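Local coordinates for protein SusD homolog (PDB 3SGH) that probably binds sugars at the bacterial outer membrane, as a SusD-like lipoprotein of a gut Bacteroides, at residues 24-28 with 29-33; 113-116 with 117-121; 149-152 with 153-157; 249-253 with 254-258; 405-408 with 409-413. All blocks are in the same frame, centred on the assembly; numbering follows the deposited sequence.

Contacts 2, 3 and 5 lie on helices 100-120, 140-162 and 403-417; in each a serine or threonine hydroxyl doubles the backbone bond to the carbonyl four residues earlier, and S257 of contact 4 does likewise. Contacts 1 and 4 concern helix ends, one finishing with ordered water, the other beginning with an asparagine cap. Contacts 1, 2, 4 and 5 are largely buried, whereas contact 3 is partly exposed and richer in acidic side chains. Contacts 4 and 5 touch through Y258 and T412.

Contact 1 of 5, residues 24-28 with 29-33; sequences MFNVY and ACPQQ
The short helix 26-29 ends where N26 meets C30 and P31, in a tight connection leading to helix 33-40. Its closing bond runs from C30 N to N26 O (2.9 Å), and at 139° on the hydrogen it is noticeably bent. C30 is the first residue to leave helical geometry, and its phi of 51° turns the chain aside. One step earlier, a water replaces the direct helical bond: it lies 2.6 Å from F25 O and accepts from A29 N at 2.9 Å. The water bridges the two, which stand too far apart for a direct bond, while F25 O also accepts from Y28 N.

The N26 side chain spans the turn. Its CG stands beside the backbone N and anti to the carbonyl carbon, which brings OD1 up against P31 while ND2 turns back to bond T23 O. OD1 lies 3.7 Å from P31 CG, the amide side chain crossing the proline ring at about a right angle. A second water completes the polar link, donating to N26 OD1 (2.9 Å) and accepting from Q32 N at 3.0 Å. Both ends of the amide thus have partners, which fixes its rotation.

Beyond the turn, the Q32 carboxamide oxygen accepts from A35 N at the start of the following helix, and on the other flank Y28 OH bonds T108 of helix 100-120. A residue of positive phi followed by a proline, which has no amide hydrogen to prolong the helical ladder, and then an N-cap residue is a compact helix-to-helix connection.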
# COMPACT_ATOMS: atom_id res chain seq x y z
N MSE A 24 -1.17 15.65 -10.31
CA MSE A 24 -2.02 14.88 -9.39
C MSE A 24 -1.66 13.40 -9.47
O MSE A 24 -1.65 12.68 -8.46
CB MSE A 24 -3.52 15.05 -9.69
CG MSE A 24 -4.00 16.48 -9.62
SE MSE A 24 -5.87 16.61 -10.02
CE MSE A 24 -6.47 15.78 -8.42
N PHE A 25 -1.31 12.96 -10.68
CA PHE A 25 -1.04 11.56 -10.92
C PHE A 25 0.16 11.02 -10.14
O PHE A 25 0.35 9.78 -10.04
CB PHE A 25 -0.74 11.30 -12.40
CG PHE A 25 -1.93 11.30 -13.34
CD1 PHE A 25 -3.25 11.17 -12.94
CD2 PHE A 25 -1.67 11.36 -14.69
CE1 PHE A 25 -4.28 11.12 -13.88
CE2 PHE A 25 -2.70 11.33 -15.64
CZ PHE A 25 -3.97 11.23 -15.24
N ASN A 26 1.01 11.91 -9.62
CA ASN A 26 2.12 11.43 -8.78
C ASN A 26 1.67 10.66 -7.52
O ASN A 26 2.45 9.90 -6.97
CB ASN A 26 3.01 12.58 -8.39
CG ASN A 26 3.88 13.03 -9.56
OD1 ASN A 26 4.85 12.34 -9.89
ND2 ASN A 26 3.48 14.10 -10.24
N VAL A 27 0.42 10.81 -7.08
CA VAL A 27 -0.04 10.00 -5.95
C VAL A 27 -0.11 8.51 -6.22
O VAL A 27 -0.12 7.73 -5.27
CB VAL A 27 -1.37 10.45 -5.35
CG1 VAL A 27 -1.29 11.94 -4.88
CG2 VAL A 27 -2.56 10.19 -6.31
N TYR A 28 -0.20 8.08 -7.47
CA TYR A 28 -0.42 6.67 -7.75
C TYR A 28 0.78 5.81 -7.41
O TYR A 28 0.64 4.75 -6.83
CB TYR A 28 -0.79 6.48 -9.21
CG TYR A 28 -2.19 6.95 -9.56
CD1 TYR A 28 -3.29 6.38 -8.94
CD2 TYR A 28 -2.42 7.88 -10.55
CE1 TYR A 28 -4.60 6.77 -9.24
CE2 TYR A 28 -3.74 8.27 -10.85
CZ TYR A 28 -4.83 7.70 -10.19
OH TYR A 28 -6.14 8.05 -10.47
N ALA A 29 1.97 6.30 -7.73
CA ALA A 29 3.19 5.53 -7.53
C ALA A 29 4.30 6.28 -6.82
O ALA A 29 5.26 5.63 -6.39
CB ALA A 29 3.70 5.01 -8.86
N CYS A 30 4.22 7.62 -6.74
CA CYS A 30 5.30 8.46 -6.16
C CYS A 30 6.69 8.17 -6.76
O CYS A 30 7.60 7.76 -6.03
CB CYS A 30 5.34 8.29 -4.65
SG CYS A 30 3.89 9.09 -3.87
N PRO A 31 6.87 8.40 -8.07
CA PRO A 31 8.18 8.17 -8.70
C PRO A 31 9.33 9.14 -8.34
O PRO A 31 10.51 8.74 -8.41
CB PRO A 31 7.87 8.25 -10.18
CG PRO A 31 6.68 9.16 -10.26
CD PRO A 31 5.85 8.84 -9.05
N GLN A 32 9.02 10.39 -8.03
CA GLN A 32 10.07 11.35 -7.73
C GLN A 32 10.83 10.84 -6.50
O GLN A 32 10.24 10.30 -5.55
CB GLN A 32 9.48 12.73 -7.52
CG GLN A 32 10.50 13.87 -7.47
CD GLN A 32 11.08 14.13 -6.11
OE1 GLN A 32 10.51 13.71 -5.08
NE2 GLN A 32 12.19 14.86 -6.08
N GLN A 33 12.14 11.05 -6.47
CA GLN A 33 12.97 10.37 -5.50
C GLN A 33 12.57 10.63 -4.04
O GLN A 33 12.60 9.70 -3.24
CB GLN A 33 14.46 10.67 -5.75
CG GLN A 33 14.83 12.13 -5.52
CD GLN A 33 16.09 12.52 -6.24
OE1 GLN A 33 16.23 12.29 -7.46
NE2 GLN A 33 17.04 13.06 -5.50
O HOH W 1 2.37 8.10 -9.93
O HOH W 2 6.35 11.58 -7.50

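Contact 2 of 5, residues 113-116 with 117-121; sequences MQLL and ASLQG
From M113 to Q120 the backbone keeps to the i to i+4 pattern of an alpha helix, with A117 N bonding M113 O and Q120 N bonding L116 O (2.9 Å), but between them L119 N is shared weakly by L115 O and L116 O. The helix stops at G121, whose phi of 96° would press any side chain against the carbonyl oxygen of Q120.

S118 gives Q114 O a double grip. Its amide bonds that oxygen at 3.0 Å, and its hydroxyl, placed beside its own backbone N (chi1 -63°), donates from the other face of the carbonyl plane, with OG to O at 2.8 Å. The same hydroxyl is bonded to R198 NH1, so it joins the backbone of one helix to a guanidinium of another. With an alanine here, Q114 O would probably be held by the amide alone and R198 would be likely to lose a partner.

Leucines line another flank. L119 CD1 lies 4.2 Å from L115 CG and 4.3 Å from L116 CD1, so this one methyl bridges both neighbours. L116 CD1 also approaches Q120 OE1 at 3.9 Å, the two side chains passing at an oblique angle, while Q120 NE2 bonds P122 O just past the helix end.

Every residue of this segment pair is buried. L116 rests on W77 and Y81 of helix 75-84, A117 and S118 meet W144 of helix 140-162, and Q114 lies against R194 and R198 of helix 181-198.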
# COMPACT_ATOMS: atom_id res chain seq x y z
N MSE A 113 -6.19 10.40 -1.19
CA MSE A 113 -6.77 10.65 0.10
C MSE A 113 -7.16 9.35 0.83
O MSE A 113 -7.19 9.33 2.07
CB MSE A 113 -7.95 11.59 0.00
CG MSE A 113 -7.48 13.02 -0.45
SE MSE A 113 -6.22 13.82 0.80
CE MSE A 113 -4.74 14.12 -0.38
N GLN A 114 -7.44 8.27 0.10
CA GLN A 114 -7.68 6.99 0.79
C GLN A 114 -6.39 6.50 1.43
O GLN A 114 -6.41 5.94 2.51
CB GLN A 114 -8.31 5.94 -0.13
CG GLN A 114 -7.53 5.46 -1.33
CD GLN A 114 -6.42 4.45 -1.02
OE1 GLN A 114 -6.57 3.63 -0.14
NE2 GLN A 114 -5.30 4.54 -1.76
N LEU A 115 -5.25 6.76 0.76
CA LEU A 115 -3.96 6.51 1.36
C LEU A 115 -3.74 7.36 2.61
O LEU A 115 -3.35 6.83 3.65
CB LEU A 115 -2.83 6.75 0.37
CG LEU A 115 -1.39 6.58 0.87
CD1 LEU A 115 -1.20 5.26 1.55
CD2 LEU A 115 -0.41 6.79 -0.31
N LEU A 116 -4.05 8.65 2.54
CA LEU A 116 -3.77 9.52 3.68
C LEU A 116 -4.72 9.15 4.84
O LEU A 116 -4.31 9.13 6.01
CB LEU A 116 -3.87 11.00 3.27
CG LEU A 116 -3.44 12.01 4.34
CD1 LEU A 116 -2.00 11.71 4.85
CD2 LEU A 116 -3.60 13.50 3.85
N ALA A 117 -5.97 8.83 4.54
CA ALA A 117 -6.93 8.38 5.57
C ALA A 117 -6.47 7.08 6.23
O ALA A 117 -6.62 6.92 7.45
CB ALA A 117 -8.36 8.19 5.00
N SER A 118 -5.89 6.18 5.43
CA SER A 118 -5.33 4.91 5.91
C SER A 118 -4.05 5.09 6.75
O SER A 118 -3.63 4.18 7.45
CB SER A 118 -5.09 3.97 4.75
OG SER A 118 -6.34 3.65 4.13
N LEU A 119 -3.43 6.27 6.65
CA LEU A 119 -2.30 6.64 7.47
C LEU A 119 -2.73 7.32 8.79
O LEU A 119 -2.31 6.87 9.85
CB LEU A 119 -1.39 7.59 6.67
CG LEU A 119 -0.57 6.94 5.55
CD1 LEU A 119 0.07 7.97 4.59
CD2 LEU A 119 0.57 6.02 6.14
N GLN A 120 -3.47 8.43 8.72
CA GLN A 120 -3.69 9.27 9.89
C GLN A 120 -5.11 9.26 10.43
O GLN A 120 -5.33 9.65 11.56
CB GLN A 120 -3.28 10.72 9.62
CG GLN A 120 -4.13 11.48 8.67
CD GLN A 120 -3.76 12.94 8.66
OE1 GLN A 120 -2.62 13.28 8.39
NE2 GLN A 120 -4.69 13.81 9.05
N GLY A 121 -6.06 8.80 9.64
CA GLY A 121 -7.46 8.78 10.06
C GLY A 121 -8.22 9.99 9.55
O GLY A 121 -8.25 10.23 8.33

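Contact 3 of 5, residues 149-152 with 153-157; sequences DDLD and NAITI
N153 N bonds D149 O, A154 N bonds D150 O, and I155 N reaches L151 O at 2.9 Å. This is an uninterrupted turn in the middle of helix 140-162.

A side-chain bond reinforces it. T156 OG1 donates to D152 O at 3.0 Å, the hydroxyl lying beside its own backbone N (chi1 -61°), which folds it back over the preceding turn. The amide of T156 bonds the same oxygen at 3.0 Å from N to O, and the two donors approach from opposite faces of the carbonyl plane. Helix 140-162 belongs to the alpha-alpha superhelix of this SusD-like protein, where it packs against helices 100-120 and 181-198.

Apolar contact links L151 with I155. I155 CD1 comes within 4.0 Å of L151 CG, the side chains crossing at a slant, while I155 CG1 lies 3.3 Å from L151 O. I155 continues onto L185 and A188 of helix 181-198, and L151 onto L107 of helix 100-120.

Charged and amide ends look outward from the turn to other partners. D152 OD1 forms a salt bridge with K192, D150 OD2 bonds the hydroxyl of Y125, and N153 ND2 bonds Q106. N153 itself stays in touch with the turn through its CB, 3.4 Å from D150 O.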
# COMPACT_ATOMS: atom_id res chain seq x y z
N ASP A 149 -18.65 7.88 -2.54
CA ASP A 149 -19.56 8.70 -3.36
C ASP A 149 -18.86 9.34 -4.57
O ASP A 149 -19.40 9.31 -5.69
CB ASP A 149 -20.28 9.75 -2.50
CG ASP A 149 -21.22 9.12 -1.46
OD1 ASP A 149 -21.57 7.93 -1.59
OD2 ASP A 149 -21.58 9.84 -0.50
N ASP A 150 -17.69 9.93 -4.36
CA ASP A 150 -17.00 10.62 -5.44
C ASP A 150 -16.50 9.58 -6.44
O ASP A 150 -16.53 9.78 -7.66
CB ASP A 150 -15.87 11.46 -4.88
CG ASP A 150 -16.37 12.75 -4.21
OD1 ASP A 150 -17.51 13.18 -4.47
OD2 ASP A 150 -15.59 13.35 -3.44
N LEU A 151 -16.06 8.45 -5.92
CA LEU A 151 -15.53 7.39 -6.77
C LEU A 151 -16.69 6.86 -7.62
O LEU A 151 -16.52 6.60 -8.80
CB LEU A 151 -14.89 6.29 -5.90
CG LEU A 151 -14.29 5.12 -6.69
CD1 LEU A 151 -13.27 5.56 -7.70
CD2 LEU A 151 -13.67 4.10 -5.68
N ASP A 152 -17.90 6.73 -7.05
CA ASP A 152 -19.04 6.27 -7.86
C ASP A 152 -19.37 7.22 -9.01
O ASP A 152 -19.78 6.80 -10.11
CB ASP A 152 -20.27 6.05 -6.97
CG ASP A 152 -20.21 4.74 -6.18
OD1 ASP A 152 -19.47 3.82 -6.59
OD2 ASP A 152 -20.94 4.62 -5.13
N ASN A 153 -19.23 8.51 -8.73
CA ASN A 153 -19.47 9.53 -9.74
C ASN A 153 -18.45 9.38 -10.87
O ASN A 153 -18.82 9.43 -12.02
CB ASN A 153 -19.33 10.91 -9.14
CG ASN A 153 -19.78 12.01 -10.10
OD1 ASN A 153 -21.00 12.13 -10.36
ND2 ASN A 153 -18.82 12.80 -10.67
N ALA A 154 -17.17 9.18 -10.52
CA ALA A 154 -16.12 8.96 -11.52
C ALA A 154 -16.39 7.71 -12.36
O ALA A 154 -16.27 7.75 -13.61
CB ALA A 154 -14.79 8.87 -10.84
N ILE A 155 -16.81 6.64 -11.69
CA ILE A 155 -17.17 5.38 -12.34
C ILE A 155 -18.29 5.58 -13.36
O ILE A 155 -18.21 5.05 -14.47
CB ILE A 155 -17.51 4.24 -11.31
CG1 ILE A 155 -16.22 3.80 -10.61
CG2 ILE A 155 -18.22 3.10 -12.00
CD1 ILE A 155 -16.41 2.93 -9.34
N THR A 156 -19.30 6.39 -13.02
CA THR A 156 -20.42 6.56 -13.95
C THR A 156 -19.94 7.25 -15.22
O THR A 156 -20.32 6.87 -16.33
CB THR A 156 -21.52 7.39 -13.33
OG1 THR A 156 -22.00 6.71 -12.17
CG2 THR A 156 -22.68 7.58 -14.33
N ILE A 157 -19.07 8.23 -15.04
CA ILE A 157 -18.51 8.97 -16.19
C ILE A 157 -17.62 8.12 -17.04
O ILE A 157 -17.75 8.13 -18.26
CB ILE A 157 -17.69 10.20 -15.72
CG1 ILE A 157 -18.64 11.21 -15.10
CG2 ILE A 157 -17.00 10.86 -16.93
CD1 ILE A 157 -17.94 12.29 -14.35

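Contact 4 of 5, residues 249-253 with 254-258; sequences VRANA and CLVSY
N252 reaches forward to C254, and its side chain can be followed atom by atom. At CB the chain turns so that CG lies anti to the backbone N (chi1 -172°), bringing CG to 3.9 Å from C254 N. OD1 then accepts from C254 N at 2.8 Å. The amide hydrogen arrives in the carbonyl plane, on a lone pair, with an N-H...O angle of 169°. OD1 also touches C254 CB at 3.3 Å. The other branch, ND2, bonds V50 O of the paired strand 50-52, so strand and helix start are both tied to one carboxamide, whose flip is thereby opposed.

This is an Asx turn with N252 as N-cap of helix 253-261, immediately after strand 249-251. The backbone O of N252 begins the helical ladder by accepting from V256 N. Flanking the cap, A251 CB packs on V256 CG2 at 3.7 Å, the residue before the cap meeting the fourth helical one as in a hydrophobic staple.

One residue on, A253 O takes two donors from S257, the amide at 2.9 Å from N to O and the hydroxyl, OG to O at 2.8 Å, arriving over opposite faces of the carbonyl.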
# COMPACT_ATOMS: atom_id res chain seq x y z
N VAL A 249 17.48 2.16 1.17
CA VAL A 249 16.45 1.13 1.17
C VAL A 249 16.99 -0.19 0.66
O VAL A 249 17.78 -0.22 -0.27
CB VAL A 249 15.16 1.60 0.40
CG1 VAL A 249 15.44 1.68 -1.13
CG2 VAL A 249 13.94 0.73 0.76
N ARG A 250 16.58 -1.28 1.35
CA ARG A 250 16.93 -2.63 0.96
C ARG A 250 15.70 -3.53 1.13
O ARG A 250 14.68 -3.10 1.63
CB ARG A 250 18.12 -3.15 1.78
CG ARG A 250 19.49 -2.54 1.45
CD ARG A 250 19.99 -2.96 0.11
NE ARG A 250 21.26 -2.40 -0.32
CZ ARG A 250 21.43 -1.29 -1.05
NH1 ARG A 250 20.41 -0.51 -1.38
NH2 ARG A 250 22.65 -0.92 -1.41
N ALA A 251 15.80 -4.77 0.70
CA ALA A 251 14.74 -5.74 0.91
C ALA A 251 14.57 -5.98 2.44
O ALA A 251 15.53 -6.00 3.20
CB ALA A 251 15.08 -7.04 0.18
N ASN A 252 13.35 -6.19 2.86
CA ASN A 252 12.99 -6.41 4.26
C ASN A 252 13.10 -7.91 4.59
O ASN A 252 12.70 -8.79 3.81
CB ASN A 252 11.57 -5.88 4.50
CG ASN A 252 11.15 -5.87 5.95
OD1 ASN A 252 11.24 -6.88 6.66
ND2 ASN A 252 10.60 -4.75 6.38
N ALA A 253 13.73 -8.18 5.74
CA ALA A 253 13.88 -9.51 6.29
C ALA A 253 12.61 -10.34 6.23
O ALA A 253 12.64 -11.55 6.02
CB ALA A 253 14.27 -9.35 7.78
N CYS A 254 11.48 -9.68 6.48
CA CYS A 254 10.20 -10.36 6.61
C CYS A 254 9.70 -10.99 5.29
O CYS A 254 9.58 -12.20 5.21
CB CYS A 254 9.17 -9.37 7.16
SG CYS A 254 7.55 -10.09 7.44
N LEU A 255 9.49 -10.19 4.24
CA LEU A 255 9.07 -10.75 2.96
C LEU A 255 10.09 -11.77 2.43
O LEU A 255 9.71 -12.85 1.95
CB LEU A 255 8.84 -9.67 1.92
CG LEU A 255 8.31 -10.16 0.57
CD1 LEU A 255 6.96 -10.86 0.72
CD2 LEU A 255 8.27 -8.98 -0.46
N VAL A 256 11.38 -11.46 2.51
CA VAL A 256 12.42 -12.36 1.98
C VAL A 256 12.37 -13.71 2.72
O VAL A 256 12.44 -14.77 2.12
CB VAL A 256 13.85 -11.73 2.07
CG1 VAL A 256 14.90 -12.74 1.61
CG2 VAL A 256 13.90 -10.39 1.24
N SER A 257 12.26 -13.68 4.04
CA SER A 257 12.15 -14.92 4.85
C SER A 257 10.90 -15.75 4.55
O SER A 257 10.95 -17.00 4.47
CB SER A 257 12.20 -14.58 6.35
OG SER A 257 13.48 -14.09 6.67
N TYR A 258 9.75 -15.11 4.39
CA TYR A 258 8.58 -15.88 3.98
C TYR A 258 8.87 -16.60 2.64
O TYR A 258 8.63 -17.80 2.47
CB TYR A 258 7.37 -14.99 3.78
CG TYR A 258 6.47 -14.76 5.02
CD1 TYR A 258 6.81 -13.89 6.03
CD2 TYR A 258 5.25 -15.40 5.09
CE1 TYR A 258 5.92 -13.65 7.11
CE2 TYR A 258 4.39 -15.17 6.13
CZ TYR A 258 4.73 -14.32 7.14
OH TYR A 258 3.82 -14.09 8.13

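Contact 5 of 5, residues 405-408 with 409-413; sequences KKLE and RVLTQ
Two torsions bring E408 and T412 together: E408 CG stands anti to its amide nitrogen (chi1 -178°) and the chain runs on extended, while T412 OG1 sits beside its own nitrogen (chi1 -58°). Four residues apart in the middle of helix 403-417, the two side chains lie side by side and point the same way. T412 OG1 donates to E408 O at 2.7 Å from above the carbonyl plane, and T412 N bonds that oxygen at 2.8 Å from the other face. A water donates to both E408 OE2 and T412 OG1, closing a ring between carboxylate and hydroxyl. Beyond the helix, E408 OE2 forms a salt bridge with R436 and a hydrogen bond with S391. A valine in place of T412 would probably leave E408 O with its amide donor alone and the bridging water without one of its two acceptors.

Next to this polar pair, L407 CD1 meets L411 CD1 at 3.9 Å, and L411 extends to D428 and T432 of helix 424-432. The R409 chain, bent at its third torsion, delivers NE to T394 O. Its CB lies 3.3 Å from K405 O, the carbonyl that also accepts from R409 N at 2.9 Å.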
# COMPACT_ATOMS: atom_id res chain seq x y z
N LYS A 405 -7.20 -19.79 9.19
CA LYS A 405 -6.15 -20.33 8.30
C LYS A 405 -6.41 -19.97 6.83
O LYS A 405 -5.48 -19.57 6.08
CB LYS A 405 -6.03 -21.85 8.44
CG LYS A 405 -5.17 -22.26 9.63
CD LYS A 405 -5.41 -23.69 10.11
CE LYS A 405 -4.52 -24.71 9.43
NZ LYS A 405 -4.27 -25.92 10.26
N LYS A 406 -7.68 -20.10 6.41
CA LYS A 406 -8.04 -19.69 5.04
C LYS A 406 -7.74 -18.21 4.82
O LYS A 406 -7.23 -17.83 3.76
CB LYS A 406 -9.52 -19.95 4.74
CG LYS A 406 -9.88 -21.45 4.75
CD LYS A 406 -11.27 -21.67 4.15
CE LYS A 406 -11.58 -23.12 3.88
NZ LYS A 406 -13.04 -23.26 3.50
N LEU A 407 -8.05 -17.39 5.80
CA LEU A 407 -7.80 -15.95 5.67
C LEU A 407 -6.31 -15.65 5.62
O LEU A 407 -5.86 -14.85 4.77
CB LEU A 407 -8.48 -15.21 6.81
CG LEU A 407 -8.44 -13.68 6.74
CD1 LEU A 407 -9.06 -13.17 5.46
CD2 LEU A 407 -9.09 -13.03 8.00
N GLU A 408 -5.54 -16.28 6.51
CA GLU A 408 -4.10 -16.02 6.54
C GLU A 408 -3.45 -16.47 5.23
O GLU A 408 -2.57 -15.79 4.71
CB GLU A 408 -3.43 -16.73 7.72
CG GLU A 408 -1.93 -16.42 7.79
CD GLU A 408 -1.19 -16.97 8.98
OE1 GLU A 408 -1.76 -17.76 9.77
OE2 GLU A 408 0.01 -16.56 9.12
N ARG A 409 -3.93 -17.58 4.68
CA ARG A 409 -3.45 -18.06 3.41
C ARG A 409 -3.70 -17.05 2.29
O ARG A 409 -2.76 -16.67 1.55
CB ARG A 409 -4.12 -19.39 3.08
CG ARG A 409 -3.65 -20.00 1.78
CD ARG A 409 -4.04 -21.47 1.67
NE ARG A 409 -3.22 -22.29 2.54
CZ ARG A 409 -3.61 -22.97 3.63
NH1 ARG A 409 -4.88 -23.02 4.02
NH2 ARG A 409 -2.69 -23.65 4.30
N VAL A 410 -4.95 -16.60 2.17
CA VAL A 410 -5.29 -15.56 1.19
C VAL A 410 -4.41 -14.29 1.35
O VAL A 410 -3.80 -13.80 0.40
CB VAL A 410 -6.79 -15.26 1.22
CG1 VAL A 410 -7.16 -13.97 0.48
CG2 VAL A 410 -7.59 -16.48 0.69
N LEU A 411 -4.40 -13.72 2.55
CA LEU A 411 -3.68 -12.48 2.78
C LEU A 411 -2.17 -12.58 2.72
O LEU A 411 -1.50 -11.62 2.32
CB LEU A 411 -4.13 -11.85 4.10
CG LEU A 411 -5.60 -11.50 4.09
CD1 LEU A 411 -5.96 -10.80 5.40
CD2 LEU A 411 -5.93 -10.65 2.88
N THR A 412 -1.60 -13.73 3.06
CA THR A 412 -0.16 -13.95 2.87
C THR A 412 0.24 -13.95 1.38
O THR A 412 1.22 -13.27 0.98
CB THR A 412 0.33 -15.22 3.59
OG1 THR A 412 0.01 -15.09 4.98
CG2 THR A 412 1.86 -15.41 3.45
N GLN A 413 -0.43 -14.75 0.55
CA GLN A 413 -0.14 -14.74 -0.90
C GLN A 413 -0.50 -13.38 -1.52
O GLN A 413 0.18 -12.90 -2.41
CB GLN A 413 -0.82 -15.90 -1.63
CG GLN A 413 -0.21 -17.23 -1.29
CD GLN A 413 1.22 -17.36 -1.81
OE1 GLN A 413 1.55 -16.81 -2.83
NE2 GLN A 413 2.07 -18.07 -1.09
O HOH W 3 0.97 -14.48 7.50